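Local coordinates for microcin B17-processing protein McbD (Escherichia coli str. K-12 substr. MG1655, PDB 6GRH), which is needed to convert the inactive microcin B17 precursor peptide into the active antibiotic and belongs to the YcaO cyclodehydratase family, at residues Ser189-Gly194 with Glu200-Leu205. The protein carries 1 engineered substitution. Residues are numbered along the deposited sequence; the frame is centred on the assembly and turned at random.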
ATOM      1  N   SER E 189     -16.863 -13.843  46.891  1.00 42.93           N
ATOM      2  CA  SER E 189     -17.049 -14.338  45.542  1.00 43.21           C
ATOM      3  C   SER E 189     -17.692 -13.256  44.664  1.00 44.30           C
ATOM      4  O   SER E 189     -17.535 -13.306  43.458  1.00 42.51           O
ATOM      5  CB  SER E 189     -17.866 -15.622  45.546  1.00 43.52           C
ATOM      6  OG  SER E 189     -19.086 -15.411  46.207  1.00 43.93           O
ATOM      7  N   GLU E 190     -18.343 -12.252  45.271  1.00 46.02           N
ATOM      8  CA  GLU E 190     -18.861 -11.098  44.518  1.00 47.64           C
ATOM      9  C   GLU E 190     -17.884  -9.921  44.404  1.00 47.08           C
ATOM     10  O   GLU E 190     -18.272  -8.859  43.941  1.00 47.32           O
ATOM     11  CB  GLU E 190     -20.179 -10.617  45.124  1.00 50.82           C
ATOM     12  CG  GLU E 190     -21.316 -11.616  44.992  1.00 53.09           C
ATOM     13  CD  GLU E 190     -22.519 -11.270  45.854  1.00 56.13           C
ATOM     14  OE1 GLU E 190     -22.683 -10.100  46.291  1.00 59.29           O
ATOM     15  OE2 GLU E 190     -23.322 -12.183  46.114  1.00 59.34           O
ATOM     16  N   ILE E 191     -16.613 -10.126  44.770  1.00 46.69           N
ATOM     17  CA  ILE E 191     -15.595  -9.069  44.771  1.00 46.42           C
ATOM     18  C   ILE E 191     -15.556  -8.336  43.441  1.00 46.68           C
ATOM     19  O   ILE E 191     -15.648  -8.971  42.392  1.00 45.13           O
ATOM     20  CB  ILE E 191     -14.179  -9.641  45.084  1.00 45.88           C
ATOM     21  CG1 ILE E 191     -13.165  -8.531  45.375  1.00 45.97           C
ATOM     22  CG2 ILE E 191     -13.638 -10.543  43.960  1.00 45.28           C
ATOM     23  CD1 ILE E 191     -13.372  -7.854  46.716  1.00 46.36           C
ATOM     24  N   VAL E 192     -15.435  -7.007  43.496  1.00 48.08           N
ATOM     25  CA  VAL E 192     -15.217  -6.175  42.298  1.00 48.60           C
ATOM     26  C   VAL E 192     -13.806  -5.596  42.390  1.00 48.06           C
ATOM     27  O   VAL E 192     -13.470  -4.977  43.406  1.00 48.12           O
ATOM     28  CB  VAL E 192     -16.266  -5.038  42.183  1.00 50.30           C
ATOM     29  CG1 VAL E 192     -15.915  -4.082  41.039  1.00 50.29           C
ATOM     30  CG2 VAL E 192     -17.655  -5.624  41.979  1.00 50.93           C
ATOM     31  N   THR E 193     -12.988  -5.811  41.347  1.00 46.17           N
ATOM     32  CA  THR E 193     -11.598  -5.345  41.341  1.00 45.32           C
ATOM     33  C   THR E 193     -11.379  -3.968  40.702  1.00 46.61           C
ATOM     34  O   THR E 193     -10.339  -3.363  40.930  1.00 48.34           O
ATOM     35  CB  THR E 193     -10.646  -6.351  40.653  1.00 44.16           C
ATOM     36  OG1 THR E 193     -10.835  -6.341  39.221  1.00 42.59           O
ATOM     37  CG2 THR E 193     -10.823  -7.773  41.225  1.00 43.42           C
ATOM     38  N   GLY E 194     -12.309  -3.493  39.869  1.00 46.83           N
ATOM     39  CA  GLY E 194     -12.067  -2.297  39.051  1.00 46.75           C
ATOM     40  C   GLY E 194     -11.229  -2.515  37.798  1.00 46.18           C
ATOM     41  O   GLY E 194     -11.142  -1.628  36.956  1.00 47.32           O
ATOM     42  N   GLU E 200     -14.690  -8.838  33.963  1.00 40.59           N
ATOM     43  CA  GLU E 200     -15.318  -9.534  32.835  1.00 41.85           C
ATOM     44  C   GLU E 200     -15.271 -11.072  33.028  1.00 40.06           C
ATOM     45  O   GLU E 200     -16.288 -11.752  32.872  1.00 40.45           O
ATOM     46  CB  GLU E 200     -14.610  -9.140  31.540  1.00 43.27           C
ATOM     47  CG  GLU E 200     -15.337  -9.518  30.265  1.00 45.27           C
ATOM     48  CD  GLU E 200     -16.260  -8.435  29.735  1.00 47.48           C
ATOM     49  OE1 GLU E 200     -16.555  -7.427  30.432  1.00 50.60           O
ATOM     50  OE2 GLU E 200     -16.716  -8.624  28.591  1.00 49.89           O
ATOM     51  N   ILE E 201     -14.095 -11.600  33.378  1.00 37.57           N
ATOM     52  CA  ILE E 201     -13.950 -13.030  33.682  1.00 36.68           C
ATOM     53  C   ILE E 201     -14.804 -13.411  34.894  1.00 36.88           C
ATOM     54  O   ILE E 201     -15.571 -14.361  34.827  1.00 37.07           O
ATOM     55  CB  ILE E 201     -12.475 -13.451  33.929  1.00 35.51           C
ATOM     56  CG1 ILE E 201     -11.639 -13.271  32.668  1.00 34.93           C
ATOM     57  CG2 ILE E 201     -12.385 -14.904  34.415  1.00 34.94           C
ATOM     58  CD1 ILE E 201     -10.157 -13.165  32.960  1.00 34.81           C
ATOM     59  N   LEU E 202     -14.700 -12.668  35.993  1.00 37.22           N
ATOM     60  CA  LEU E 202     -15.457 -13.030  37.192  1.00 37.76           C
ATOM     61  C   LEU E 202     -16.967 -13.048  36.920  1.00 38.21           C
ATOM     62  O   LEU E 202     -17.651 -13.992  37.323  1.00 37.86           O
ATOM     63  CB  LEU E 202     -15.121 -12.119  38.390  1.00 38.92           C
ATOM     64  CG  LEU E 202     -13.699 -12.300  38.940  1.00 38.62           C
ATOM     65  CD1 LEU E 202     -13.319 -11.113  39.809  1.00 39.33           C
ATOM     66  CD2 LEU E 202     -13.561 -13.601  39.719  1.00 39.00           C
ATOM     67  N   LEU E 203     -17.480 -12.037  36.207  1.00 38.44           N
ATOM     68  CA  LEU E 203     -18.916 -12.003  35.890  1.00 39.61           C
ATOM     69  C   LEU E 203     -19.338 -13.215  35.026  1.00 38.96           C
ATOM     70  O   LEU E 203     -20.350 -13.851  35.281  1.00 39.21           O
ATOM     71  CB  LEU E 203     -19.285 -10.694  35.183  1.00 40.50           C
ATOM     72  CG  LEU E 203     -20.789 -10.433  35.069  1.00 42.57           C
ATOM     73  CD1 LEU E 203     -21.433 -10.340  36.435  1.00 43.56           C
ATOM     74  CD2 LEU E 203     -21.057  -9.163  34.270  1.00 43.50           C
ATOM     75  N   ALA E 204     -18.546 -13.515  34.005  1.00 37.81           N
ATOM     76  CA  ALA E 204     -18.831 -14.651  33.134  1.00 37.67           C
ATOM     77  C   ALA E 204     -18.855 -15.967  33.925  1.00 38.09           C
ATOM     78  O   ALA E 204     -19.774 -16.771  33.750  1.00 38.14           O
ATOM     79  CB  ALA E 204     -17.819 -14.718  32.007  1.00 36.62           C
ATOM     80  N   LEU E 205     -17.877 -16.154  34.819  1.00 37.77           N
ATOM     81  CA  LEU E 205     -17.815 -17.366  35.662  1.00 38.10           C
ATOM     82  C   LEU E 205     -19.013 -17.467  36.595  1.00 39.51           C
ATOM     83  O   LEU E 205     -19.599 -18.542  36.731  1.00 39.87           O
ATOM     84  CB  LEU E 205     -16.516 -17.435  36.466  1.00 37.45           C
ATOM     85  CG  LEU E 205     -15.210 -17.554  35.669  1.00 36.44           C
ATOM     86  CD1 LEU E 205     -14.017 -17.482  36.615  1.00 35.91           C
ATOM     87  CD2 LEU E 205     -15.175 -18.842  34.862  1.00 36.94           C
TER
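Leu-202 points from the helix toward the loop and meets Ile-191 and Thr-193 through one methyl, CD1. With CG anti to the carbonyl carbon (chi1 -68°), the isobutyl group extends off the helix and sets CD1 4.2 Å from CG2 of Ile-191. On Ile-191 the CG2 branch makes this meeting, while the arm through CG1 to CD1 leads away; the side chain of Ile-191 also touches Ile-213 of strand 210-215 and Leu-317. CD1 of Leu-202 also lies 4.1 Å from the carbonyl O of Ile-191 and 4.4 Å from CG2 of Thr-193, so three groups of the loop line one side of a single methyl. No hydrogen bond joins the two segments directly, and the apolar contact is small but buried. Polar links come from other residues of helix 196-208: Arg-206 hydrogen-bonds to the carbonyl oxygens of Ser-189 and Ile-191, and Asp-199 to the hydroxyl of Thr-193, which also bonds the backbone N of Ile-195, just before the helix. The loop after strand 182-187 thus lies back against helix 196-208, which it leads into. Leu-202 also packs on Ile-211 of strand 210-215 and Val-259 of helix 251-275, placing its side chain where loop, sheet and the two helices come together.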